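Insect group II chitinase (Ostrinia furnacalis, PDB 5Y2A) probably hydrolyses the beta-1,4 linkages of chitin, as the second catalytic domain of an insect family 18 chitinase. Local coordinates at residues D322-R333 with P361-L370; T260-E271 with I306-W316. One frame throughout, in Å; residues are numbered along the deposited sequence.

Interaction 1: D322-R333 with P361-L370; sequences DFMARHKAEYVR and PLLTTINHVL
Asp322 and Thr365 make the polar contact at the N-terminal end of two helices, 322-333 and 361-370, which run side by side with axes 8.5 Å apart and a crossing angle of -30°. Thr365 OG1 lies 2.7 Å from Asp322 OD1 and 2.9 Å from Pro361 O, one turn back in its own helix, and its single proton can serve either acceptor. The other carboxylate oxygen, OD2, accepts a hydrogen bond from the backbone N of Cys379, so that both carboxylate oxygens have a partner within reach. Replacing Asp322 with an alanine removes both oxygens and is likely to cost the Thr365 hydroxyl one of its two possible acceptors and the Cys379 amide its partner. At the far end the extended side chain of Arg333 reaches across, and its NH1 donates to Val369 O over 2.9 Å; the carbonyl oxygen lies in the guanidinium plane, but the bond is bent, with 139° at the hydrogen.

Apolar packing fills the interval. Ala329 presents only a methyl, and its CB sits 3.6 Å from Val369 CB. The valine spreads its two branches over the opposing helix: CG1, anti to the backbone N (chi1 172°), lies 3.5 Å from Ala329 C, while CG2 sits against the CG atoms of Arg326 and Glu330. Thr365 uses its methyl similarly, with CG2 3.5 Å from Arg326 CB. Leu370 CD2 meets Val332 CG1 at 3.9 Å, the two side chains crossing at about a right angle, and also touches Ala329 O.

Beneath this seam lie strands of the family 18 TIM barrel: Val332, Ile366 and Leu370 reach Ser340 of strand 339-343, Leu362 and Ile366 rest on Phe247 of strand 241-254, and Leu370 also meets Val5 of strand 4-10.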
loop_
_atom_site.group_PDB
_atom_site.type_symbol
_atom_site.label_atom_id
_atom_site.label_comp_id
_atom_site.label_asym_id
_atom_site.label_seq_id
_atom_site.Cartn_x
_atom_site.Cartn_y
_atom_site.Cartn_z
ATOM N N ASP A 322 -11.363 -19.663 -16.011
ATOM C CA ASP A 322 -11.143 -20.126 -17.380
ATOM C C ASP A 322 -12.325 -19.822 -18.285
ATOM O O ASP A 322 -12.146 -19.389 -19.427
ATOM C CB ASP A 322 -10.867 -21.629 -17.386
ATOM C CG ASP A 322 -9.430 -21.945 -17.651
ATOM O OD1 ASP A 322 -8.715 -21.023 -18.087
ATOM O OD2 ASP A 322 -9.013 -23.103 -17.441
ATOM N N PHE A 323 -13.548 -20.037 -17.790
ATOM C CA PHE A 323 -14.722 -19.864 -18.637
ATOM C C PHE A 323 -14.930 -18.404 -19.012
ATOM O O PHE A 323 -15.297 -18.101 -20.151
ATOM C CB PHE A 323 -15.961 -20.425 -17.941
ATOM C CG PHE A 323 -15.981 -21.918 -17.875
ATOM C CD1 PHE A 323 -16.392 -22.668 -18.966
ATOM C CD2 PHE A 323 -15.556 -22.579 -16.733
ATOM C CE1 PHE A 323 -16.397 -24.048 -18.913
ATOM C CE2 PHE A 323 -15.558 -23.959 -16.674
ATOM C CZ PHE A 323 -15.984 -24.696 -17.768
ATOM N N MET A 324 -14.716 -17.482 -18.073
ATOM C CA MET A 324 -14.896 -16.081 -18.432
ATOM C C MET A 324 -13.730 -15.560 -19.261
ATOM O O MET A 324 -13.940 -14.732 -20.158
ATOM C CB MET A 324 -15.099 -15.213 -17.187
ATOM C CG MET A 324 -15.418 -13.752 -17.531
ATOM S SD MET A 324 -16.820 -13.574 -18.668
ATOM C CE MET A 324 -18.202 -13.558 -17.517
ATOM N N ALA A 325 -12.507 -16.033 -18.992
ATOM C CA ALA A 325 -11.384 -15.700 -19.864
ATOM C C ALA A 325 -11.644 -16.175 -21.288
ATOM O O ALA A 325 -11.386 -15.443 -22.252
ATOM C CB ALA A 325 -10.088 -16.306 -19.319
ATOM N N ARG A 326 -12.182 -17.388 -21.441
ATOM C CA ARG A 326 -12.546 -17.873 -22.770
ATOM C C ARG A 326 -13.605 -16.983 -23.403
ATOM O O ARG A 326 -13.474 -16.566 -24.560
ATOM C CB ARG A 326 -13.058 -19.311 -22.690
ATOM C CG ARG A 326 -13.344 -19.937 -24.058
ATOM C CD ARG A 326 -13.944 -21.334 -23.918
ATOM N NE ARG A 326 -15.303 -21.286 -23.382
ATOM C CZ ARG A 326 -16.024 -22.357 -23.057
ATOM N NH1 ARG A 326 -15.521 -23.575 -23.209
ATOM N NH2 ARG A 326 -17.253 -22.210 -22.583
ATOM N N HIS A 327 -14.664 -16.670 -22.649
ATOM C CA HIS A 327 -15.738 -15.861 -23.215
ATOM C C HIS A 327 -15.229 -14.505 -23.679
ATOM O O HIS A 327 -15.616 -14.022 -24.749
ATOM C CB HIS A 327 -16.864 -15.657 -22.203
ATOM C CG HIS A 327 -17.985 -14.823 -22.739
ATOM N ND1 HIS A 327 -18.932 -15.324 -23.605
ATOM C CD2 HIS A 327 -18.279 -13.510 -22.581
ATOM C CE1 HIS A 327 -19.779 -14.366 -23.933
ATOM N NE2 HIS A 327 -19.403 -13.253 -23.329
ATOM N N LYS A 328 -14.377 -13.862 -22.878
ATOM C CA LYS A 328 -13.909 -12.536 -23.255
ATOM C C LYS A 328 -13.035 -12.589 -24.498
ATOM O O LYS A 328 -13.091 -11.680 -25.338
ATOM C CB LYS A 328 -13.186 -11.894 -22.072
ATOM C CG LYS A 328 -14.167 -11.494 -20.974
ATOM C CD LYS A 328 -13.476 -10.898 -19.753
ATOM C CE LYS A 328 -14.524 -10.382 -18.756
ATOM N NZ LYS A 328 -13.898 -9.799 -17.529
ATOM N N ALA A 329 -12.259 -13.662 -24.652
ATOM C CA ALA A 329 -11.491 -13.842 -25.876
ATOM C C ALA A 329 -12.410 -14.109 -27.062
ATOM O O ALA A 329 -12.166 -13.611 -28.165
ATOM C CB ALA A 329 -10.486 -14.983 -25.697
ATOM N N GLU A 330 -13.473 -14.891 -26.856
ATOM C CA GLU A 330 -14.421 -15.129 -27.939
ATOM C C GLU A 330 -15.208 -13.872 -28.274
ATOM O O GLU A 330 -15.540 -13.643 -29.444
ATOM C CB GLU A 330 -15.355 -16.289 -27.571
ATOM C CG GLU A 330 -14.617 -17.613 -27.508
ATOM C CD GLU A 330 -15.516 -18.816 -27.281
ATOM O OE1 GLU A 330 -16.590 -18.671 -26.657
ATOM O OE2 GLU A 330 -15.124 -19.916 -27.717
ATOM N N TYR A 331 -15.490 -13.038 -27.268
ATOM C CA TYR A 331 -16.079 -11.723 -27.511
ATOM C C TYR A 331 -15.185 -10.878 -28.408
ATOM O O TYR A 331 -15.663 -10.218 -29.339
ATOM C CB TYR A 331 -16.315 -11.024 -26.175
ATOM C CG TYR A 331 -16.824 -9.603 -26.260
ATOM C CD1 TYR A 331 -18.185 -9.337 -26.336
ATOM C CD2 TYR A 331 -15.951 -8.527 -26.223
ATOM C CE1 TYR A 331 -18.658 -8.039 -26.384
ATOM C CE2 TYR A 331 -16.416 -7.222 -26.278
ATOM C CZ TYR A 331 -17.775 -6.987 -26.358
ATOM O OH TYR A 331 -18.254 -5.697 -26.409
ATOM N N VAL A 332 -13.882 -10.858 -28.111
ATOM C CA VAL A 332 -12.916 -10.149 -28.949
ATOM C C VAL A 332 -12.987 -10.639 -30.390
ATOM O O VAL A 332 -12.980 -9.844 -31.337
ATOM C CB VAL A 332 -11.497 -10.318 -28.370
ATOM C CG1 VAL A 332 -10.440 -10.011 -29.434
ATOM C CG2 VAL A 332 -11.322 -9.416 -27.143
ATOM N N ARG A 333 -13.075 -11.952 -30.577
ATOM C CA ARG A 333 -13.103 -12.471 -31.933
ATOM C C ARG A 333 -14.435 -12.167 -32.613
ATOM O O ARG A 333 -14.456 -11.770 -33.787
ATOM C CB ARG A 333 -12.813 -13.968 -31.921
ATOM C CG ARG A 333 -12.450 -14.488 -33.275
ATOM C CD ARG A 333 -11.741 -15.803 -33.179
ATOM N NE ARG A 333 -11.530 -16.357 -34.507
ATOM C CZ ARG A 333 -10.742 -17.392 -34.765
ATOM N NH1 ARG A 333 -10.088 -17.989 -33.779
ATOM N NH2 ARG A 333 -10.607 -17.827 -36.009
ATOM N N PRO A 361 -3.057 -21.479 -17.024
ATOM C CA PRO A 361 -4.349 -21.841 -17.634
ATOM C C PRO A 361 -5.106 -20.665 -18.229
ATOM O O PRO A 361 -5.685 -20.799 -19.312
ATOM C CB PRO A 361 -5.116 -22.481 -16.470
ATOM C CG PRO A 361 -4.476 -21.923 -15.229
ATOM C CD PRO A 361 -3.026 -21.771 -15.579
ATOM N N LEU A 362 -5.132 -19.516 -17.555
ATOM C CA LEU A 362 -5.869 -18.373 -18.088
ATOM C C LEU A 362 -5.259 -17.885 -19.398
ATOM O O LEU A 362 -5.973 -17.635 -20.375
ATOM C CB LEU A 362 -5.916 -17.245 -17.055
ATOM C CG LEU A 362 -6.647 -17.529 -15.735
ATOM C CD1 LEU A 362 -6.605 -16.299 -14.821
ATOM C CD2 LEU A 362 -8.095 -17.976 -15.957
ATOM N N LEU A 363 -3.933 -17.745 -19.441
ATOM C CA LEU A 363 -3.294 -17.268 -20.664
ATOM C C LEU A 363 -3.398 -18.300 -21.783
ATOM O O LEU A 363 -3.545 -17.942 -22.958
ATOM C CB LEU A 363 -1.833 -16.912 -20.382
ATOM C CG LEU A 363 -1.046 -16.266 -21.523
ATOM C CD1 LEU A 363 -1.685 -14.948 -21.935
ATOM C CD2 LEU A 363 0.403 -16.059 -21.105
ATOM N N THR A 364 -3.303 -19.583 -21.445
ATOM C CA THR A 364 -3.459 -20.629 -22.454
ATOM C C THR A 364 -4.857 -20.602 -23.063
ATOM O O THR A 364 -5.018 -20.764 -24.281
ATOM C CB THR A 364 -3.164 -21.992 -21.828
ATOM O OG1 THR A 364 -1.807 -22.009 -21.372
ATOM C CG2 THR A 364 -3.373 -23.113 -22.835
ATOM N N THR A 365 -5.879 -20.392 -22.230
ATOM C CA THR A 365 -7.249 -20.293 -22.724
ATOM C C THR A 365 -7.406 -19.152 -23.728
ATOM O O THR A 365 -8.059 -19.317 -24.768
ATOM C CB THR A 365 -8.207 -20.117 -21.543
ATOM O OG1 THR A 365 -8.183 -21.300 -20.730
ATOM C CG2 THR A 365 -9.618 -19.859 -22.030
ATOM N N ILE A 366 -6.810 -17.989 -23.440
ATOM C CA ILE A 366 -6.896 -16.856 -24.363
ATOM C C ILE A 366 -6.179 -17.168 -25.679
ATOM O O ILE A 366 -6.673 -16.832 -26.765
ATOM C CB ILE A 366 -6.346 -15.583 -23.684
ATOM C CG1 ILE A 366 -7.283 -15.160 -22.540
ATOM C CG2 ILE A 366 -6.173 -14.458 -24.697
ATOM C CD1 ILE A 366 -6.752 -14.033 -21.657
ATOM N N ASN A 367 -5.011 -17.814 -25.608
ATOM C CA ASN A 367 -4.278 -18.174 -26.824
ATOM C C ASN A 367 -5.035 -19.200 -27.657
ATOM O O ASN A 367 -4.969 -19.181 -28.893
ATOM C CB ASN A 367 -2.902 -18.715 -26.464
ATOM C CG ASN A 367 -1.903 -17.617 -26.256
ATOM O OD1 ASN A 367 -1.199 -17.219 -27.180
ATOM N ND2 ASN A 367 -1.849 -17.101 -25.038
ATOM N N HIS A 368 -5.724 -20.119 -26.990
ATOM C CA HIS A 368 -6.562 -21.098 -27.675
ATOM C C HIS A 368 -7.598 -20.413 -28.560
ATOM O O HIS A 368 -7.737 -20.739 -29.746
ATOM C CB HIS A 368 -7.220 -21.990 -26.619
ATOM C CG HIS A 368 -8.284 -22.896 -27.150
ATOM N ND1 HIS A 368 -8.038 -23.860 -28.102
ATOM C CD2 HIS A 368 -9.598 -22.999 -26.838
ATOM C CE1 HIS A 368 -9.159 -24.508 -28.367
ATOM N NE2 HIS A 368 -10.119 -24.006 -27.611
ATOM N N VAL A 369 -8.307 -19.427 -28.008
ATOM C CA VAL A 369 -9.377 -18.757 -28.745
ATOM C C VAL A 369 -8.810 -17.880 -29.857
ATOM O O VAL A 369 -9.301 -17.890 -30.994
ATOM C CB VAL A 369 -10.250 -17.930 -27.784
ATOM C CG1 VAL A 369 -11.244 -17.089 -28.572
ATOM C CG2 VAL A 369 -10.961 -18.841 -26.790
ATOM N N LEU A 370 -7.804 -17.071 -29.536
ATOM C CA LEU A 370 -7.367 -16.017 -30.443
ATOM C C LEU A 370 -6.316 -16.474 -31.442
ATOM O O LEU A 370 -6.204 -15.881 -32.521
ATOM C CB LEU A 370 -6.813 -14.833 -29.646
ATOM C CG LEU A 370 -7.833 -14.113 -28.768
ATOM C CD1 LEU A 370 -7.163 -12.927 -28.100
ATOM C CD2 LEU A 370 -9.032 -13.673 -29.605
#

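Interaction 2: T260-E271 with I306-W316; sequences TGLGAPTYAGGE and IGPYATHDDQW
Leu262 lays its CD2 methyl against the six-membered end of the Trp316 indole, near the ring plane and 3.6 Å from CH2. Its other methyl meets Ile306 tip to tip, the two CD1 atoms a tight 3.5 Å apart, and its CG lies 4.1 Å from Tyr309 CE1. Tyr309 and Trp316 in turn overlap by their rims, Trp316 CZ2 lying over a face of the tyrosine ring.

The pyrrole side of the same indole is polar. Trp316 NE1 donates to Thr260 O over 2.9 Å; the oxygen lies in the ring plane, yet the N-H arrives well above the carbonyl plane. A water bridges Thr260 OG1 and Tyr309 OH and gives a weak bond to the same carbonyl.

Residues 309-316 form a beta hairpin, strand 309-312 returning through a type II' turn at His312-Gln315, and segment 260-271, with a type II turn at Gly261-Ala264, passes along it. Both fall between barrel strands 241-254 and 339-343, consistent with the alpha+beta insertion domain of many family 18 chitinases.

Around the hairpin's turn, Tyr267 OH donates to Asp314 OD2 over 2.6 Å, meeting it on the syn side but tilted 33° out of the carboxylate plane, with ring and carboxylate planes 49° apart. Gln315, bent at chi2 (-59°), carries its amide back beside this carboxylate, where NE2 donates to Asp314 OD1 over 2.9 Å and also to Ser253 OG. Gln315 OE1 accepts a hydrogen bond from Glu271 N at 2.8 Å and one from a water at 2.9 Å that also bonds to Glu271 O. Gly270 passes close to OE1, where a CB would be tight. Asp314 OD1 and Glu271 OE1 form salt bridges with Lys44 and Lys90, respectively, of the second subunit.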
loop_
_atom_site.group_PDB
_atom_site.type_symbol
_atom_site.label_atom_id
_atom_site.label_comp_id
_atom_site.label_asym_id
_atom_site.label_seq_id
_atom_site.Cartn_x
_atom_site.Cartn_y
_atom_site.Cartn_z
ATOM N N THR A 260 -23.617 -13.260 1.500
ATOM C CA THR A 260 -22.543 -13.481 0.537
ATOM C C THR A 260 -22.875 -12.966 -0.855
ATOM O O THR A 260 -22.161 -13.295 -1.809
ATOM C CB THR A 260 -22.193 -14.971 0.454
ATOM O OG1 THR A 260 -23.339 -15.709 -0.001
ATOM C CG2 THR A 260 -21.755 -15.490 1.807
ATOM N N GLY A 261 -23.934 -12.186 -1.016
ATOM C CA GLY A 261 -24.350 -11.768 -2.333
ATOM C C GLY A 261 -23.570 -10.577 -2.859
ATOM O O GLY A 261 -22.733 -9.977 -2.191
ATOM N N LEU A 262 -23.862 -10.249 -4.113
ATOM C CA LEU A 262 -23.335 -9.030 -4.708
ATOM C C LEU A 262 -23.971 -7.825 -4.027
ATOM O O LEU A 262 -25.155 -7.850 -3.682
ATOM C CB LEU A 262 -23.643 -9.013 -6.204
ATOM C CG LEU A 262 -22.850 -9.981 -7.080
ATOM C CD1 LEU A 262 -23.546 -10.052 -8.424
ATOM C CD2 LEU A 262 -21.377 -9.584 -7.224
ATOM N N GLY A 263 -23.182 -6.775 -3.825
ATOM C CA GLY A 263 -23.679 -5.581 -3.165
ATOM C C GLY A 263 -23.738 -5.642 -1.651
ATOM O O GLY A 263 -24.235 -4.699 -1.030
ATOM N N ALA A 264 -23.254 -6.731 -1.045
ATOM C CA ALA A 264 -23.235 -6.814 0.415
ATOM C C ALA A 264 -22.241 -5.804 0.976
ATOM O O ALA A 264 -21.121 -5.701 0.462
ATOM C CB ALA A 264 -22.853 -8.220 0.866
ATOM N N PRO A 265 -22.603 -5.053 2.015
ATOM C CA PRO A 265 -21.678 -4.053 2.563
ATOM C C PRO A 265 -20.400 -4.679 3.106
ATOM O O PRO A 265 -20.411 -5.764 3.691
ATOM C CB PRO A 265 -22.495 -3.394 3.687
ATOM C CG PRO A 265 -23.908 -3.611 3.280
ATOM C CD PRO A 265 -23.933 -4.967 2.642
ATOM N N THR A 266 -19.292 -3.973 2.910
ATOM C CA THR A 266 -17.982 -4.442 3.328
ATOM C C THR A 266 -17.317 -3.385 4.194
ATOM O O THR A 266 -17.656 -2.201 4.137
ATOM C CB THR A 266 -17.092 -4.770 2.122
ATOM O OG1 THR A 266 -16.958 -3.605 1.305
ATOM C CG2 THR A 266 -17.719 -5.890 1.299
ATOM N N TYR A 267 -16.355 -3.830 5.003
ATOM C CA TYR A 267 -15.643 -2.945 5.909
ATOM C C TYR A 267 -14.143 -2.863 5.650
ATOM O O TYR A 267 -13.478 -2.016 6.258
ATOM C CB TYR A 267 -15.881 -3.378 7.366
ATOM C CG TYR A 267 -15.312 -4.739 7.711
ATOM C CD1 TYR A 267 -14.004 -4.875 8.154
ATOM C CD2 TYR A 267 -16.085 -5.887 7.598
ATOM C CE1 TYR A 267 -13.477 -6.107 8.466
ATOM C CE2 TYR A 267 -15.566 -7.135 7.919
ATOM C CZ TYR A 267 -14.262 -7.236 8.354
ATOM O OH TYR A 267 -13.729 -8.473 8.669
ATOM N N ALA A 268 -13.594 -3.702 4.775
ATOM C CA ALA A 268 -12.164 -3.689 4.490
ATOM C C ALA A 268 -11.919 -4.510 3.233
ATOM O O ALA A 268 -12.811 -5.198 2.735
ATOM C CB ALA A 268 -11.355 -4.252 5.662
ATOM N N GLY A 269 -10.702 -4.422 2.716
ATOM C CA GLY A 269 -10.260 -5.407 1.755
ATOM C C GLY A 269 -10.145 -6.769 2.416
ATOM O O GLY A 269 -10.162 -6.909 3.639
ATOM N N GLY A 270 -10.042 -7.802 1.591
ATOM C CA GLY A 270 -9.834 -9.137 2.116
ATOM C C GLY A 270 -8.463 -9.306 2.752
ATOM O O GLY A 270 -7.545 -8.524 2.524
ATOM N N GLU A 271 -8.346 -10.332 3.602
ATOM C CA GLU A 271 -7.045 -10.768 4.106
ATOM C C GLU A 271 -6.062 -10.953 2.957
ATOM O O GLU A 271 -6.423 -11.449 1.885
ATOM C CB GLU A 271 -7.188 -12.096 4.864
ATOM C CG GLU A 271 -7.952 -12.049 6.181
ATOM C CD GLU A 271 -7.172 -11.339 7.279
ATOM O OE1 GLU A 271 -5.952 -11.581 7.384
ATOM O OE2 GLU A 271 -7.769 -10.548 8.031
ATOM N N ILE A 306 -21.409 -11.858 -15.279
ATOM C CA ILE A 306 -20.199 -11.636 -14.503
ATOM C C ILE A 306 -19.531 -12.983 -14.282
ATOM O O ILE A 306 -20.166 -14.039 -14.348
ATOM C CB ILE A 306 -20.472 -10.951 -13.148
ATOM C CG1 ILE A 306 -21.334 -11.853 -12.265
ATOM C CG2 ILE A 306 -21.126 -9.584 -13.339
ATOM C CD1 ILE A 306 -21.382 -11.391 -10.824
ATOM N N GLY A 307 -18.220 -12.938 -14.031
ATOM C CA GLY A 307 -17.508 -14.120 -13.636
ATOM C C GLY A 307 -17.855 -14.532 -12.213
ATOM O O GLY A 307 -18.707 -13.924 -11.549
ATOM N N PRO A 308 -17.167 -15.554 -11.718
ATOM C CA PRO A 308 -17.475 -16.090 -10.390
ATOM C C PRO A 308 -16.953 -15.202 -9.267
ATOM O O PRO A 308 -16.192 -14.255 -9.472
ATOM C CB PRO A 308 -16.761 -17.446 -10.385
ATOM C CG PRO A 308 -15.648 -17.288 -11.364
ATOM C CD PRO A 308 -16.154 -16.360 -12.427
ATOM N N TYR A 309 -17.405 -15.525 -8.057
ATOM C CA TYR A 309 -16.756 -15.060 -6.839
ATOM C C TYR A 309 -16.711 -16.219 -5.849
ATOM O O TYR A 309 -17.470 -17.189 -5.954
ATOM C CB TYR A 309 -17.435 -13.804 -6.247
ATOM C CG TYR A 309 -18.901 -13.937 -5.881
ATOM C CD1 TYR A 309 -19.896 -13.630 -6.800
ATOM C CD2 TYR A 309 -19.287 -14.333 -4.605
ATOM C CE1 TYR A 309 -21.249 -13.736 -6.462
ATOM C CE2 TYR A 309 -20.632 -14.439 -4.258
ATOM C CZ TYR A 309 -21.606 -14.142 -5.193
ATOM O OH TYR A 309 -22.943 -14.247 -4.865
ATOM N N ALA A 310 -15.768 -16.138 -4.916
ATOM C CA ALA A 310 -15.545 -17.195 -3.953
ATOM C C ALA A 310 -15.644 -16.625 -2.547
ATOM O O ALA A 310 -15.262 -15.474 -2.305
ATOM C CB ALA A 310 -14.187 -17.878 -4.169
ATOM N N THR A 311 -16.148 -17.433 -1.615
ATOM C CA THR A 311 -16.431 -16.949 -0.275
ATOM C C THR A 311 -15.991 -17.958 0.782
ATOM O O THR A 311 -15.958 -19.166 0.545
ATOM C CB THR A 311 -17.923 -16.661 -0.061
ATOM O OG1 THR A 311 -18.663 -17.873 -0.248
ATOM C CG2 THR A 311 -18.419 -15.574 -1.023
ATOM N N HIS A 312 -15.663 -17.421 1.960
ATOM C CA HIS A 312 -15.342 -18.175 3.157
ATOM C C HIS A 312 -15.409 -17.216 4.329
ATOM O O HIS A 312 -14.759 -16.169 4.306
ATOM C CB HIS A 312 -13.946 -18.809 3.067
ATOM C CG HIS A 312 -13.575 -19.632 4.256
ATOM N ND1 HIS A 312 -14.003 -20.932 4.436
ATOM C CD2 HIS A 312 -12.815 -19.331 5.338
ATOM C CE1 HIS A 312 -13.515 -21.401 5.572
ATOM N NE2 HIS A 312 -12.793 -20.449 6.141
ATOM N N ASP A 313 -16.177 -17.588 5.363
ATOM C CA ASP A 313 -16.454 -16.713 6.512
ATOM C C ASP A 313 -16.901 -15.364 5.942
ATOM O O ASP A 313 -17.780 -15.344 5.067
ATOM C CB ASP A 313 -15.249 -16.669 7.430
ATOM C CG ASP A 313 -15.538 -15.943 8.724
ATOM O OD1 ASP A 313 -16.192 -16.522 9.615
ATOM O OD2 ASP A 313 -15.168 -14.756 8.824
ATOM N N ASP A 314 -16.305 -14.235 6.357
ATOM C CA ASP A 314 -16.653 -12.942 5.816
ATOM C C ASP A 314 -15.748 -12.512 4.655
ATOM O O ASP A 314 -15.764 -11.335 4.266
ATOM C CB ASP A 314 -16.665 -11.863 6.926
ATOM C CG ASP A 314 -15.280 -11.559 7.486
ATOM O OD1 ASP A 314 -14.277 -12.200 7.112
ATOM O OD2 ASP A 314 -15.191 -10.650 8.338
ATOM N N GLN A 315 -15.004 -13.454 4.080
ATOM C CA GLN A 315 -14.113 -13.146 2.957
ATOM C C GLN A 315 -14.843 -13.387 1.641
ATOM O O GLN A 315 -15.665 -14.303 1.529
ATOM C CB GLN A 315 -12.852 -14.003 3.015
ATOM C CG GLN A 315 -11.988 -13.783 4.253
ATOM C CD GLN A 315 -11.521 -12.347 4.367
ATOM O OE1 GLN A 315 -10.639 -11.908 3.626
ATOM N NE2 GLN A 315 -12.127 -11.597 5.281
ATOM N N TRP A 316 -14.506 -12.585 0.637
ATOM C CA TRP A 316 -15.270 -12.510 -0.606
ATOM C C TRP A 316 -14.343 -11.983 -1.692
ATOM O O TRP A 316 -13.790 -10.893 -1.541
ATOM C CB TRP A 316 -16.462 -11.576 -0.403
ATOM C CG TRP A 316 -17.594 -11.634 -1.393
ATOM C CD1 TRP A 316 -18.821 -12.194 -1.190
ATOM C CD2 TRP A 316 -17.636 -11.035 -2.698
ATOM N NE1 TRP A 316 -19.615 -12.008 -2.300
ATOM C CE2 TRP A 316 -18.912 -11.300 -3.238
ATOM C CE3 TRP A 316 -16.711 -10.311 -3.470
ATOM C CZ2 TRP A 316 -19.289 -10.879 -4.519
ATOM C CZ3 TRP A 316 -17.087 -9.884 -4.734
ATOM C CH2 TRP A 316 -18.366 -10.172 -5.252
HETATM O O HOH W 1 -24.058 -15.489 -2.672
HETATM O O HOH W 2 -8.922 -12.566 1.424
#

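Interaction 2 closes along the chain before interaction 1 opens, strand 315-318 leading into helix 322-334. Their centres lie 25 Å apart, but they touch at one place: Met324 CE, at the end of a side chain that leads away from helix 361-370, packs 3.5 Å from Gly307 N. Interaction 1 belongs to the barrel, interaction 2 to the probable insertion domain facing the second subunit. A bound NAG lies about 12 Å from the side chain of Glu330, and one about 11 Å from that of Ile306. His327 bonds to Tyr212 and Tyr331 to Asn225, both lining the glycan pocket; as Asn225 begins an Asn-Phe-Thr sequon, the sugar there is probably N-linked rather than substrate.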